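Fluvirucin B1 DH domain from module 1 (Actinomadura vulgaris, PDB 6OBV) probably dehydrates the beta-hydroxyacyl chain carried by its polyketide synthase module to an alpha,beta-unsaturated one during assembly of fluvirucin B1. Local coordinates at residues Arg198-Gly203 / Phe207-Leu212. Residues are numbered along the deposited sequence; the frame is centred on the assembly and turned at random.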
loop_
_atom_site.group_PDB
_atom_site.type_symbol
_atom_site.label_atom_id
_atom_site.label_comp_id
_atom_site.label_asym_id
_atom_site.label_seq_id
_atom_site.Cartn_x
_atom_site.Cartn_y
_atom_site.Cartn_z
ATOM N N ARG A 198 14.717 36.295 -14.565
ATOM C CA ARG A 198 14.325 37.511 -15.261
ATOM C C ARG A 198 12.826 37.703 -15.104
ATOM O O ARG A 198 12.068 36.729 -15.017
ATOM C CB ARG A 198 14.686 37.469 -16.752
ATOM C CG ARG A 198 16.144 37.729 -17.048
ATOM C CD ARG A 198 16.555 37.048 -18.343
ATOM N NE ARG A 198 16.134 35.650 -18.331
ATOM C CZ ARG A 198 16.919 34.618 -18.016
ATOM N NH1 ARG A 198 18.203 34.817 -17.694
ATOM N NH2 ARG A 198 16.413 33.385 -18.026
ATOM N N ALA A 199 12.398 38.968 -15.093
ATOM C CA ALA A 199 10.991 39.286 -14.912
ATOM C C ALA A 199 10.650 40.606 -15.593
ATOM O O ALA A 199 11.466 41.529 -15.639
ATOM C CB ALA A 199 10.624 39.357 -13.431
ATOM N N TRP A 200 9.422 40.680 -16.114
ATOM C CA TRP A 200 8.861 41.880 -16.722
ATOM C C TRP A 200 7.469 42.138 -16.149
ATOM O O TRP A 200 6.758 41.207 -15.755
ATOM C CB TRP A 200 8.750 41.760 -18.250
ATOM C CG TRP A 200 10.006 41.366 -19.003
ATOM C CD1 TRP A 200 10.792 42.179 -19.771
ATOM C CD2 TRP A 200 10.588 40.055 -19.091
ATOM N NE1 TRP A 200 11.834 41.460 -20.321
ATOM C CE2 TRP A 200 11.731 40.156 -19.919
ATOM C CE3 TRP A 200 10.260 38.811 -18.547
ATOM C CZ2 TRP A 200 12.544 39.055 -20.214
ATOM C CZ3 TRP A 200 11.068 37.720 -18.842
ATOM C CH2 TRP A 200 12.193 37.850 -19.670
ATOM N N ILE A 201 7.064 43.404 -16.127
ATOM C CA ILE A 201 5.764 43.797 -15.596
ATOM C C ILE A 201 4.986 44.546 -16.666
ATOM O O ILE A 201 5.543 45.402 -17.365
ATOM C CB ILE A 201 5.907 44.646 -14.323
ATOM C CG1 ILE A 201 6.377 43.754 -13.168
ATOM C CG2 ILE A 201 4.588 45.252 -13.944
ATOM C CD1 ILE A 201 6.746 44.543 -11.933
ATOM N N ARG A 202 3.704 44.205 -16.805
ATOM C CA ARG A 202 2.801 44.915 -17.709
ATOM C C ARG A 202 1.451 45.042 -17.016
ATOM O O ARG A 202 0.778 44.030 -16.784
ATOM C CB ARG A 202 2.651 44.191 -19.048
ATOM C CG ARG A 202 1.694 44.946 -20.020
ATOM C CD ARG A 202 1.476 44.202 -21.320
ATOM N NE ARG A 202 0.870 42.887 -21.113
ATOM C CZ ARG A 202 0.596 42.048 -22.105
ATOM N NH1 ARG A 202 0.876 42.401 -23.356
ATOM N NH2 ARG A 202 0.046 40.867 -21.851
ATOM N N GLY A 203 1.040 46.272 -16.710
ATOM C CA GLY A 203 -0.165 46.442 -15.913
ATOM C C GLY A 203 -0.037 45.667 -14.617
ATOM O O GLY A 203 1.014 45.673 -13.967
ATOM N N PHE A 207 5.558 38.633 -15.963
ATOM C CA PHE A 207 6.156 37.604 -16.784
ATOM C C PHE A 207 7.518 37.268 -16.196
ATOM O O PHE A 207 8.244 38.160 -15.744
ATOM C CB PHE A 207 6.285 38.089 -18.213
ATOM C CG PHE A 207 4.989 38.501 -18.818
ATOM C CD1 PHE A 207 4.144 37.554 -19.398
ATOM C CD2 PHE A 207 4.602 39.835 -18.821
ATOM C CE1 PHE A 207 2.920 37.927 -19.949
ATOM C CE2 PHE A 207 3.381 40.221 -19.381
ATOM C CZ PHE A 207 2.540 39.264 -19.947
ATOM N N ALA A 208 7.866 35.987 -16.194
ATOM C CA ALA A 208 9.086 35.543 -15.538
ATOM C C ALA A 208 9.734 34.443 -16.355
ATOM O O ALA A 208 9.073 33.717 -17.104
ATOM C CB ALA A 208 8.818 35.029 -14.114
ATOM N N GLU A 209 11.046 34.339 -16.216
ATOM C CA GLU A 209 11.777 33.155 -16.631
ATOM C C GLU A 209 12.452 32.586 -15.398
ATOM O O GLU A 209 13.061 33.330 -14.622
ATOM C CB GLU A 209 12.797 33.474 -17.717
ATOM C CG GLU A 209 12.180 34.019 -18.969
ATOM C CD GLU A 209 13.203 34.286 -20.065
ATOM O OE1 GLU A 209 14.420 34.194 -19.789
ATOM O OE2 GLU A 209 12.782 34.582 -21.207
ATOM N N VAL A 210 12.313 31.272 -15.214
ATOM C CA VAL A 210 12.733 30.564 -14.011
ATOM C C VAL A 210 13.501 29.315 -14.438
ATOM O O VAL A 210 13.056 28.595 -15.339
ATOM C CB VAL A 210 11.518 30.178 -13.146
ATOM C CG1 VAL A 210 11.978 29.611 -11.832
ATOM C CG2 VAL A 210 10.613 31.365 -12.939
ATOM N N GLU A 211 14.654 29.064 -13.805
ATOM C CA GLU A 211 15.518 27.944 -14.171
ATOM C C GLU A 211 16.018 27.229 -12.920
ATOM O O GLU A 211 16.396 27.879 -11.940
ATOM C CB GLU A 211 16.740 28.395 -14.988
ATOM C CG GLU A 211 16.473 29.415 -16.106
ATOM C CD GLU A 211 17.727 30.181 -16.522
ATOM O OE1 GLU A 211 18.847 29.742 -16.176
ATOM O OE2 GLU A 211 17.592 31.225 -17.192
ATOM N N LEU A 212 16.049 25.893 -12.968
ATOM C CA LEU A 212 16.621 25.122 -11.874
ATOM C C LEU A 212 18.143 25.244 -11.860
ATOM O O LEU A 212 18.781 25.400 -12.900
ATOM C CB LEU A 212 16.255 23.646 -12.004
ATOM C CG LEU A 212 14.789 23.267 -11.915
ATOM C CD1 LEU A 212 14.639 21.784 -12.190
ATOM C CD2 LEU A 212 14.292 23.603 -10.526
#
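A bend at chi3 (-50°) swings the guanidinium of Arg-198 across to the neighbouring strand, where Glu-209 and Glu-211, each with CG beside its own backbone N, send carboxylates to meet it; glutamate chains are long enough to lift them off the sheet. Arg-198 NE gives a salt bridge to Glu-209 OE1 at 2.7 Å, reaching that oxygen from above the carboxylate plane. Arg-198 NH2 makes the straighter bond, 2.6 Å to Glu-211 OE2 in the guanidinium plane, and adds a weak one to Glu-209 OE1. Arginine suits the place because its flat head carries N-H groups pointing in several directions, enough to join two acids two residues apart; the carboxylates probably stabilise its positive charge.

On the same face, the wide indole of Trp-200 can lie along two neighbours: its edge rests against Glu-209 CG, 3.9 Å from Trp-200 CZ3, while CE3 packs on Phe-207 CB. Trp-165 donates its NE1-H to Glu-209 OE2 and meets Trp-200 edge-to-face. The flat Phe-207 ring stacks with His-268, and its edge takes Arg-202 NH2, 3.5 Å from Phe-207 CZ; the Arg-202 guanidinium is also held by Glu-205 and the carbonyl of Ala-168.

Beneath, Trp-200 N bonds Phe-207 O and Phe-207 N bonds Trp-200 O, both at 2.8 Å. At the non-hydrogen-bonded pair Ala-199 and Ala-208, small methyls suit the buried opposite face, where Leu-239 and Val-267 pack. With strand axes running at 172°, this is an antiparallel beta hairpin, set between strands 171-173 and 264-271 in a dehydratase domain of the double-hotdog fold.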